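Local atomic coordinates of putative pterin-4-alpha-carbinolamine dehydratase (Brucella melitensis, PDB entry 3JST), a protein that probably catalyses the dehydration of 4a-hydroxytetrahydrobiopterin to dihydrobiopterin, releasing water, as a member of the pterin-4-alpha-carbinolamine dehydratase family. Residues L51-E54 with H58-E61; V81-L84 with A89-M92; F34-K37 with T41-G44; D19-V24 with E28-S33. All coordinates share one frame; numbering follows the deposited sequence.

Contact 1 of 4, residues L51-E54 with H58-E61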
loop_
_atom_site.group_PDB
_atom_site.type_symbol
_atom_site.label_atom_id
_atom_site.label_comp_id
_atom_site.label_asym_id
_atom_site.label_seq_id
_atom_site.Cartn_x
_atom_site.Cartn_y
_atom_site.Cartn_z
ATOM N N LEU A 51 -9.310 -2.815 8.323
ATOM C CA LEU A 51 -10.596 -3.340 7.863
ATOM C C LEU A 51 -10.484 -3.875 6.448
ATOM O O LEU A 51 -10.921 -4.984 6.160
ATOM C CB LEU A 51 -11.670 -2.253 7.876
ATOM C CG LEU A 51 -12.105 -1.633 9.201
ATOM C CD1 LEU A 51 -13.165 -0.577 8.922
ATOM C CD2 LEU A 51 -12.631 -2.692 10.154
ATOM N N TYR A 52 -9.904 -3.065 5.566
ATOM C CA TYR A 52 -9.767 -3.425 4.159
ATOM C C TYR A 52 -8.782 -4.581 3.966
ATOM O O TYR A 52 -8.962 -5.406 3.073
ATOM C CB TYR A 52 -9.349 -2.200 3.331
ATOM C CG TYR A 52 -9.545 -2.368 1.841
ATOM C CD1 TYR A 52 -10.811 -2.573 1.302
ATOM C CD2 TYR A 52 -8.469 -2.311 0.971
ATOM C CE1 TYR A 52 -10.994 -2.728 -0.073
ATOM C CE2 TYR A 52 -8.639 -2.465 -0.394
ATOM C CZ TYR A 52 -9.899 -2.673 -0.912
ATOM O OH TYR A 52 -10.056 -2.821 -2.275
ATOM N N ALA A 53 -7.749 -4.648 4.801
ATOM C CA ALA A 53 -6.809 -5.768 4.746
ATOM C C ALA A 53 -7.549 -7.084 4.976
ATOM O O ALA A 53 -7.305 -8.075 4.289
ATOM C CB ALA A 53 -5.686 -5.594 5.780
ATOM N N GLU A 54 -8.465 -7.086 5.938
ATOM C CA GLU A 54 -9.260 -8.275 6.232
ATOM C C GLU A 54 -10.364 -8.530 5.200
ATOM O O GLU A 54 -10.723 -9.687 4.954
ATOM C CB GLU A 54 -9.829 -8.201 7.650
ATOM C CG GLU A 54 -8.788 -8.523 8.699
ATOM C CD GLU A 54 -8.450 -10.004 8.737
ATOM O OE1 GLU A 54 -9.299 -10.798 9.193
ATOM O OE2 GLU A 54 -7.334 -10.370 8.315
ATOM N N HIS A 58 -5.434 -9.487 2.627
ATOM C CA HIS A 58 -4.197 -9.012 2.023
ATOM C C HIS A 58 -3.611 -7.943 2.941
ATOM O O HIS A 58 -4.146 -6.842 3.051
ATOM C CB HIS A 58 -4.471 -8.447 0.624
ATOM C CG HIS A 58 -3.233 -8.049 -0.115
ATOM N ND1 HIS A 58 -2.304 -8.967 -0.555
ATOM C CD2 HIS A 58 -2.766 -6.833 -0.486
ATOM C CE1 HIS A 58 -1.317 -8.333 -1.163
ATOM N NE2 HIS A 58 -1.573 -7.038 -1.136
ATOM N N HIS A 59 -2.511 -8.279 3.600
ATOM C CA HIS A 59 -2.032 -7.486 4.722
ATOM C C HIS A 59 -0.746 -6.738 4.403
ATOM O O HIS A 59 0.165 -7.294 3.785
ATOM C CB HIS A 59 -1.870 -8.391 5.933
ATOM C CG HIS A 59 -3.142 -9.076 6.317
ATOM N ND1 HIS A 59 -3.475 -10.333 5.862
ATOM C CD2 HIS A 59 -4.189 -8.654 7.064
ATOM C CE1 HIS A 59 -4.660 -10.671 6.341
ATOM N NE2 HIS A 59 -5.119 -9.666 7.067
ATOM N N PRO A 60 -0.677 -5.459 4.816
ATOM C CA PRO A 60 0.498 -4.650 4.518
ATOM C C PRO A 60 1.675 -4.964 5.425
ATOM O O PRO A 60 1.501 -5.578 6.483
ATOM C CB PRO A 60 0.002 -3.224 4.782
ATOM C CG PRO A 60 -1.014 -3.393 5.873
ATOM C CD PRO A 60 -1.700 -4.695 5.558
ATOM N N GLU A 61 2.865 -4.555 4.994
ATOM C CA GLU A 61 3.995 -4.382 5.894
ATOM C C GLU A 61 4.025 -2.895 6.221
ATOM O O GLU A 61 4.171 -2.062 5.318
ATOM C CB GLU A 61 5.307 -4.822 5.244
ATOM C CG GLU A 61 5.416 -6.334 5.053
ATOM C CD GLU A 61 6.739 -6.771 4.439
ATOM O OE1 GLU A 61 7.605 -5.911 4.164
ATOM O OE2 GLU A 61 6.913 -7.991 4.226
#

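Contact 2 of 4, residues V81-L84 with A89-M92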
loop_
_atom_site.group_PDB
_atom_site.type_symbol
_atom_site.label_atom_id
_atom_site.label_comp_id
_atom_site.label_asym_id
_atom_site.label_seq_id
_atom_site.Cartn_x
_atom_site.Cartn_y
_atom_site.Cartn_z
ATOM N N VAL A 81 4.359 -7.750 -7.008
ATOM C CA VAL A 81 3.275 -6.783 -6.951
ATOM C C VAL A 81 2.131 -7.255 -7.843
ATOM O O VAL A 81 2.348 -7.602 -9.007
ATOM C CB VAL A 81 3.749 -5.389 -7.404
ATOM C CG1 VAL A 81 2.604 -4.380 -7.327
ATOM C CG2 VAL A 81 4.939 -4.927 -6.553
ATOM N N THR A 82 0.923 -7.273 -7.285
ATOM C CA THR A 82 -0.281 -7.692 -8.002
ATOM C C THR A 82 -1.377 -6.640 -7.812
ATOM O O THR A 82 -1.188 -5.644 -7.104
ATOM C CB THR A 82 -0.811 -9.054 -7.482
ATOM O OG1 THR A 82 -1.427 -8.879 -6.196
ATOM C CG2 THR A 82 0.311 -10.088 -7.387
ATOM N N GLU A 83 -2.528 -6.885 -8.432
ATOM C CA GLU A 83 -3.691 -6.007 -8.319
ATOM C C GLU A 83 -4.145 -5.800 -6.867
ATOM O O GLU A 83 -4.670 -4.744 -6.538
ATOM C CB GLU A 83 -4.841 -6.551 -9.185
ATOM C CG GLU A 83 -6.159 -5.756 -9.140
ATOM C CD GLU A 83 -6.032 -4.305 -9.609
ATOM O OE1 GLU A 83 -5.012 -3.937 -10.229
ATOM O OE2 GLU A 83 -6.978 -3.528 -9.364
ATOM N N LEU A 84 -3.934 -6.792 -6.004
ATOM C CA LEU A 84 -4.243 -6.649 -4.574
ATOM C C LEU A 84 -3.474 -5.488 -3.921
ATOM O O LEU A 84 -4.019 -4.747 -3.100
ATOM C CB LEU A 84 -3.924 -7.948 -3.833
ATOM C CG LEU A 84 -4.770 -9.175 -4.161
ATOM C CD1 LEU A 84 -4.206 -10.420 -3.476
ATOM C CD2 LEU A 84 -6.219 -8.945 -3.771
ATOM N N ALA A 89 -3.234 0.144 -2.061
ATOM C CA ALA A 89 -2.651 1.479 -2.198
ATOM C C ALA A 89 -3.724 2.510 -2.557
ATOM O O ALA A 89 -3.756 3.606 -1.998
ATOM C CB ALA A 89 -1.541 1.476 -3.243
ATOM N N ARG A 90 -4.599 2.139 -3.488
ATOM C CA ARG A 90 -5.724 2.977 -3.886
ATOM C C ARG A 90 -6.622 3.310 -2.696
ATOM O O ARG A 90 -6.965 4.474 -2.494
ATOM C CB ARG A 90 -6.537 2.281 -4.987
ATOM C CG ARG A 90 -7.780 3.036 -5.450
ATOM C CD ARG A 90 -8.564 2.271 -6.521
ATOM N NE ARG A 90 -7.719 1.869 -7.642
ATOM C CZ ARG A 90 -7.610 0.631 -8.135
ATOM N NH1 ARG A 90 -8.299 -0.391 -7.628
ATOM N NH2 ARG A 90 -6.799 0.414 -9.165
ATOM N N LYS A 91 -6.991 2.291 -1.914
ATOM C CA LYS A 91 -7.874 2.474 -0.756
ATOM C C LYS A 91 -7.212 3.333 0.315
ATOM O O LYS A 91 -7.851 4.217 0.888
ATOM C CB LYS A 91 -8.274 1.128 -0.144
ATOM C CG LYS A 91 -9.312 1.229 0.978
ATOM C CD LYS A 91 -10.693 1.648 0.451
ATOM C CE LYS A 91 -11.764 1.437 1.509
ATOM N NZ LYS A 91 -13.128 1.773 1.029
ATOM N N MET A 92 -5.937 3.056 0.584
ATOM C CA MET A 92 -5.155 3.850 1.534
ATOM C C MET A 92 -5.111 5.319 1.129
ATOM O O MET A 92 -5.268 6.201 1.973
ATOM C CB MET A 92 -3.738 3.300 1.661
ATOM C CG MET A 92 -3.656 2.065 2.534
ATOM S SD MET A 92 -1.993 1.395 2.666
ATOM C CE MET A 92 -2.251 0.191 3.969
HETATM O O HOH W 1 -5.690 -1.242 -10.994
#

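Contact 3 of 4, residues F34-K37 with T41-G44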
loop_
_atom_site.group_PDB
_atom_site.type_symbol
_atom_site.label_atom_id
_atom_site.label_comp_id
_atom_site.label_asym_id
_atom_site.label_seq_id
_atom_site.Cartn_x
_atom_site.Cartn_y
_atom_site.Cartn_z
ATOM N N PHE A 34 3.193 7.978 4.726
ATOM C CA PHE A 34 2.124 8.902 5.062
ATOM C C PHE A 34 2.558 9.723 6.270
ATOM O O PHE A 34 3.203 9.202 7.185
ATOM C CB PHE A 34 0.834 8.147 5.388
ATOM C CG PHE A 34 0.263 7.377 4.223
ATOM C CD1 PHE A 34 -0.726 7.938 3.420
ATOM C CD2 PHE A 34 0.706 6.088 3.936
ATOM C CE1 PHE A 34 -1.263 7.228 2.349
ATOM C CE2 PHE A 34 0.181 5.372 2.872
ATOM C CZ PHE A 34 -0.809 5.942 2.076
ATOM N N LYS A 35 2.202 11.002 6.255
ATOM C CA LYS A 35 2.458 11.909 7.360
ATOM C C LYS A 35 1.137 12.565 7.735
ATOM O O LYS A 35 0.550 13.290 6.936
ATOM C CB LYS A 35 3.477 12.967 6.945
ATOM C CG LYS A 35 3.933 13.895 8.064
ATOM C CD LYS A 35 4.965 13.228 8.967
ATOM C CE LYS A 35 5.646 14.241 9.884
ATOM N NZ LYS A 35 6.418 15.257 9.115
ATOM N N PHE A 36 0.669 12.297 8.947
ATOM C CA PHE A 36 -0.579 12.862 9.442
ATOM C C PHE A 36 -0.283 13.955 10.460
ATOM O O PHE A 36 0.871 14.184 10.812
ATOM C CB PHE A 36 -1.436 11.753 10.041
ATOM C CG PHE A 36 -1.748 10.659 9.067
ATOM C CD1 PHE A 36 -2.763 10.820 8.134
ATOM C CD2 PHE A 36 -1.004 9.488 9.051
ATOM C CE1 PHE A 36 -3.053 9.817 7.222
ATOM C CE2 PHE A 36 -1.288 8.480 8.143
ATOM C CZ PHE A 36 -2.315 8.646 7.225
ATOM N N LYS A 37 -1.314 14.653 10.919
ATOM C CA LYS A 37 -1.096 15.755 11.850
ATOM C C LYS A 37 -0.783 15.272 13.266
ATOM O O LYS A 37 -0.117 15.977 14.023
ATOM C CB LYS A 37 -2.276 16.739 11.844
ATOM C CG LYS A 37 -3.598 16.212 12.393
ATOM C CD LYS A 37 -4.567 17.378 12.630
ATOM C CE LYS A 37 -6.024 16.940 12.573
ATOM N NZ LYS A 37 -6.395 16.439 11.215
ATOM N N THR A 41 -4.950 10.641 14.209
ATOM C CA THR A 41 -5.294 10.601 12.790
ATOM C C THR A 41 -4.603 9.430 12.089
ATOM O O THR A 41 -5.227 8.727 11.294
ATOM C CB THR A 41 -4.934 11.935 12.090
ATOM O OG1 THR A 41 -5.516 13.021 12.822
ATOM C CG2 THR A 41 -5.459 11.971 10.656
ATOM N N ALA A 42 -3.321 9.221 12.397
ATOM C CA ALA A 42 -2.574 8.075 11.876
ATOM C C ALA A 42 -3.217 6.750 12.281
ATOM O O ALA A 42 -3.297 5.822 11.476
ATOM C CB ALA A 42 -1.124 8.117 12.356
ATOM N N PHE A 43 -3.662 6.660 13.532
ATOM C CA PHE A 43 -4.292 5.438 14.024
ATOM C C PHE A 43 -5.646 5.188 13.356
ATOM O O PHE A 43 -5.982 4.046 13.038
ATOM C CB PHE A 43 -4.458 5.467 15.543
ATOM C CG PHE A 43 -5.102 4.223 16.092
ATOM C CD1 PHE A 43 -4.477 2.997 15.957
ATOM C CD2 PHE A 43 -6.340 4.280 16.724
ATOM C CE1 PHE A 43 -5.069 1.837 16.444
ATOM C CE2 PHE A 43 -6.932 3.130 17.217
ATOM C CZ PHE A 43 -6.291 1.905 17.072
ATOM N N GLY A 44 -6.416 6.253 13.144
ATOM C CA GLY A 44 -7.664 6.161 12.386
ATOM C C GLY A 44 -7.445 5.603 10.988
ATOM O O GLY A 44 -8.211 4.757 10.520
#

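Contact 4 of 4, residues D19-V24 with E28-S33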
loop_
_atom_site.group_PDB
_atom_site.type_symbol
_atom_site.label_atom_id
_atom_site.label_comp_id
_atom_site.label_asym_id
_atom_site.label_seq_id
_atom_site.Cartn_x
_atom_site.Cartn_y
_atom_site.Cartn_z
ATOM N N ASP A 19 -0.839 8.401 -6.210
ATOM C CA ASP A 19 -0.058 9.538 -5.717
ATOM C C ASP A 19 0.744 9.166 -4.466
ATOM O O ASP A 19 0.212 8.567 -3.536
ATOM C CB ASP A 19 -0.975 10.734 -5.415
ATOM C CG ASP A 19 -0.203 11.970 -4.961
ATOM O OD1 ASP A 19 0.773 12.355 -5.635
ATOM O OD2 ASP A 19 -0.575 12.552 -3.921
ATOM N N GLY A 20 2.030 9.511 -4.471
ATOM C CA GLY A 20 2.921 9.270 -3.336
ATOM C C GLY A 20 3.552 7.886 -3.278
ATOM O O GLY A 20 4.436 7.653 -2.452
ATOM N N TRP A 21 3.105 6.965 -4.137
ATOM C CA TRP A 21 3.633 5.597 -4.141
ATOM C C TRP A 21 4.805 5.441 -5.114
ATOM O O TRP A 21 4.809 6.024 -6.210
ATOM C CB TRP A 21 2.531 4.582 -4.468
ATOM C CG TRP A 21 1.516 4.446 -3.373
ATOM C CD1 TRP A 21 0.423 5.237 -3.164
ATOM C CD2 TRP A 21 1.510 3.467 -2.322
ATOM N NE1 TRP A 21 -0.270 4.807 -2.054
ATOM C CE2 TRP A 21 0.374 3.721 -1.521
ATOM C CE3 TRP A 21 2.350 2.398 -1.985
ATOM C CZ2 TRP A 21 0.062 2.951 -0.401
ATOM C CZ3 TRP A 21 2.035 1.627 -0.877
ATOM C CH2 TRP A 21 0.899 1.913 -0.093
ATOM N N GLN A 22 5.794 4.650 -4.701
ATOM C CA GLN A 22 6.978 4.377 -5.518
ATOM C C GLN A 22 7.356 2.908 -5.409
ATOM O O GLN A 22 6.993 2.238 -4.446
ATOM C CB GLN A 22 8.163 5.238 -5.055
ATOM C CG GLN A 22 7.874 6.738 -4.964
ATOM C CD GLN A 22 9.002 7.519 -4.294
ATOM O OE1 GLN A 22 10.095 6.987 -4.059
ATOM N NE2 GLN A 22 8.737 8.786 -3.976
ATOM N N LYS A 23 8.093 2.412 -6.397
ATOM C CA LYS A 23 8.661 1.075 -6.316
ATOM C C LYS A 23 9.750 1.077 -5.252
ATOM O O LYS A 23 10.530 2.018 -5.165
ATOM C CB LYS A 23 9.265 0.648 -7.657
ATOM C CG LYS A 23 9.840 -0.765 -7.635
ATOM C CD LYS A 23 10.477 -1.152 -8.964
ATOM C CE LYS A 23 11.122 -2.530 -8.880
ATOM N NZ LYS A 23 12.156 -2.587 -7.799
ATOM N N VAL A 24 9.802 0.023 -4.447
ATOM C CA VAL A 24 10.866 -0.112 -3.459
ATOM C C VAL A 24 12.163 -0.443 -4.187
ATOM O O VAL A 24 12.202 -1.329 -5.037
ATOM C CB VAL A 24 10.552 -1.185 -2.406
ATOM C CG1 VAL A 24 11.766 -1.412 -1.482
ATOM C CG2 VAL A 24 9.331 -0.781 -1.602
ATOM N N GLU A 28 10.549 -6.112 -5.308
ATOM C CA GLU A 28 9.264 -6.218 -6.001
ATOM C C GLU A 28 8.152 -5.855 -5.019
ATOM O O GLU A 28 7.440 -6.718 -4.500
ATOM C CB GLU A 28 9.065 -7.625 -6.570
ATOM C CG GLU A 28 10.145 -8.058 -7.549
ATOM C CD GLU A 28 10.251 -7.147 -8.757
ATOM O OE1 GLU A 28 9.199 -6.739 -9.300
ATOM O OE2 GLU A 28 11.391 -6.842 -9.166
ATOM N N ALA A 29 8.035 -4.557 -4.766
ATOM C CA ALA A 29 7.092 -4.030 -3.795
ATOM C C ALA A 29 6.915 -2.531 -4.030
ATOM O O ALA A 29 7.763 -1.887 -4.663
ATOM C CB ALA A 29 7.593 -4.301 -2.365
ATOM N N ILE A 30 5.813 -1.980 -3.532
ATOM C CA ILE A 30 5.573 -0.538 -3.624
ATOM C C ILE A 30 5.407 0.056 -2.233
ATOM O O ILE A 30 5.031 -0.646 -1.288
ATOM C CB ILE A 30 4.351 -0.200 -4.516
ATOM C CG1 ILE A 30 3.057 -0.804 -3.949
ATOM C CG2 ILE A 30 4.599 -0.690 -5.944
ATOM C CD1 ILE A 30 1.794 -0.412 -4.727
ATOM N N THR A 31 5.696 1.346 -2.106
ATOM C CA THR A 31 5.733 1.978 -0.800
ATOM C C THR A 31 5.297 3.443 -0.832
ATOM O O THR A 31 5.499 4.148 -1.821
ATOM C CB THR A 31 7.149 1.850 -0.163
ATOM O OG1 THR A 31 7.098 2.238 1.218
ATOM C CG2 THR A 31 8.181 2.702 -0.911
ATOM N N ARG A 32 4.657 3.866 0.255
ATOM C CA ARG A 32 4.399 5.272 0.519
ATOM C C ARG A 32 4.589 5.552 2.011
ATOM O O ARG A 32 4.252 4.719 2.862
ATOM C CB ARG A 32 2.981 5.672 0.100
ATOM C CG ARG A 32 2.666 7.140 0.402
ATOM C CD ARG A 32 1.361 7.626 -0.203
ATOM N NE ARG A 32 1.151 9.037 0.124
ATOM C CZ ARG A 32 0.007 9.706 -0.019
ATOM N NH1 ARG A 32 -0.044 10.991 0.322
ATOM N NH2 ARG A 32 -1.084 9.113 -0.499
ATOM N N SER A 33 5.135 6.724 2.308
ATOM C CA SER A 33 5.229 7.230 3.664
ATOM C C SER A 33 4.145 8.279 3.849
ATOM O O SER A 33 4.158 9.322 3.185
ATOM C CB SER A 33 6.604 7.848 3.915
ATOM O OG SER A 33 7.614 6.857 3.847
HETATM O O HOH W 2 6.280 8.243 0.188
#

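Contact 1 of 4, residues L51-E54 with H58-E61
Glu54 and His59 reach each other because both first torsions set CG beside the backbone N, opposite the carbonyl carbon (chi1 -77° and -58°), and because the glutamate chain then folds at chi2. Its CB points away from the 58-61 segment, yet the bend returns the carboxylate to the histidine ring. There His59 NE2 donates to Glu54 OE2 over 2.6 Å, a short bond that uses the anti lone pair of OE2. The oxygen lies at the ring edge, close to the ring plane, while the planes of carboxylate and ring are 30° apart.

Ala53 supports the same ring from the helix side. Its CB packs 3.6 Å from His59 CD2, its O sits over one ring face toward the rim, and its CB also approaches Pro60 CD at 4.1 Å. That carbonyl accepts a backbone bond from His58 N (2.9 Å from Ala53 O), turning the chain back against the helix.

Glu54, His58, His59 and Pro60 fit the Glu-x3-His-His-Pro signature of pterin carbinolamine dehydratases, whose histidines line the pterin site in relatives; a similar role here is probable. His58 NE2 bonds Asp85, and its ring packs on Leu84 of helix 83-96; Tyr52 touches the same helix at Lys87, Met88 and Lys91. Pro60 lies on Val71 and Leu73 of strand 68-73, leading into strand 61-65, outermost in the sheet of this chain.

Contact 2 of 4, residues V81-L84 with A89-M92
Charge pairing joins Glu83 and Arg90 across two turns of one helix. Glu83 OE2 stands 3.8 Å from Arg90 NH1, a long salt bridge, and 4.0 Å from Arg90 NH2. The oxygen lies at the edge of the guanidinium, near its plane, but the carboxylate plane is turned 34° from that of the guanidinium, and the separation points to electrostatic attraction rather than a direct bond.

Water mediates the closer polar link. Water 1 donates to Glu83 OE1 at 2.9 Å and accepts from Arg90 NH2 at 2.7 Å, so the second carboxylate oxygen is tied to the same guanidinium. Glu83 reaches the water through a bend at chi2 (60°), and Arg90 through one at chi3 (-53°), each after a CG placed opposite its backbone N.

A capping bond, rather long and bent, marks where this helix, 83-96, begins. Thr82 is the N-cap: its OG1 accepts from Leu84 N at 3.3 Å and also bonds Thr75 OG1. A further hydrogen bond runs from Thr82 N to Asp85 OD2.

Apolar packing belongs to the inward side of the helix. Ala89 rests on Leu73 and Ile30 of the sheet, and Met92 on Val71 and Phe34, whereas the ion pair lies at the surface.

Contact 3 of 4, residues F34-K37 with T41-G44
Phe36 meets the first turn of helix 39-56 with its CB and the near part of its ring. Phe36 CB, which points toward the helix, lies 3.9 Å from Ala42 N and 4.1 Å from Thr41 CB. Phe36 CG comes next, 3.9 Å from Ala42 CA. The ring then divides between two neighbours: Phe36 CD1 approaches Thr41 CG2 at 3.9 Å, whereas Phe36 CD2 makes the tighter approach, 3.5 Å to Ala42 CA and 3.6 Å to Ala42 CB. Further out, Phe36 CE2 is still 4.0 Å from Ala42 CA. The helix residues come at the ring obliquely, and a CG set beside the backbone N (chi1 -58°) is what swings the ring across them.

This is the turn from a strand into a helix in the alpha-beta fold of the family, where helices cover one side of an antiparallel sheet. Strand 30-35 ends just before Phe36, and helix 39-56 starts three residues later. Phe36 O accepts from Asn67 ND2, and its ring also packs on Val69 of strand 68-73, on Ala96 of helix 83-96 and on the ring of Phe45, with the two ring planes at about 40°.

Thr41 CG2, opposite the backbone N, is the branch that faces Phe36. Lys37 adds an outer rim: its aliphatic chain runs at about a right angle to Thr41, whose OG1 is met by CG of Lys37. That hydroxyl, Thr41 OG1, has its hydrogen bond with Asp38 OD1.

Contact 4 of 4, residues D19-V24 with E28-S33
Thr31 N donates to Gln22 O at 2.8 Å, and the same carbonyl receives a CA-H contact from Ile30 CA at 3.2 Å. Gln22 N returns a bond to Thr31 O over 2.9 Å, making Gln22 and Thr31 an antiparallel hydrogen-bonded pair; Thr31 O is also met by Trp21 CA. Lys23 with Ile30 is the following non-hydrogen-bonded pair. Val24 N then donates to Ala29 O at 2.8 Å.

These bonds build the beta hairpin of strands 22-23 and 30-35, with the first outermost in the sheet of this chain. On the face bearing Ile30, Trp21 turns its indole across strand 30-35. Arg32 CB sits over the five-membered ring, 3.7 Å from its centroid and 16° off the ring normal, a CH-pi contact, while Ile30 CG1 packs against Trp21 CE3.

Arg32 is extended from CG to NE, and so passes the indole. Asp19 O lies over one face of its guanidinium without being hydrogen-bonded to it; that oxygen is bonded by Asn93 ND2. Asn93 OD1 accepts from both Arg32 NH2 and Trp21 NE1, so one amide oxygen is shared by the two groups. On the other face Val24 CG2 meets Thr31 CB at 3.7 Å, and Thr31 OG1 bonds Val71 O.

From the N terminus, contact 4 comes first, closing the hairpin between strands 22-23 and 30-35. Contact 3 follows at the far end of strand 30-35, turning the chain into helix 39-56; contact 1 closes the exit from that helix toward strand 61-65. Contact 2, last, lies within helix 83-96. All four follow in series, with neither nesting nor crossing. In space contact 2 touches the other three: Ala89 and Met92 pack on Trp21 of contact 4, Met92 also meets Pro60 of contact 1, and Phe34 of contact 3 reaches both Met92 and Trp21. Contact 1 touches neither contact 3 nor contact 4. Helix 83-96 thus connects hairpin, sheet and helix 39-56.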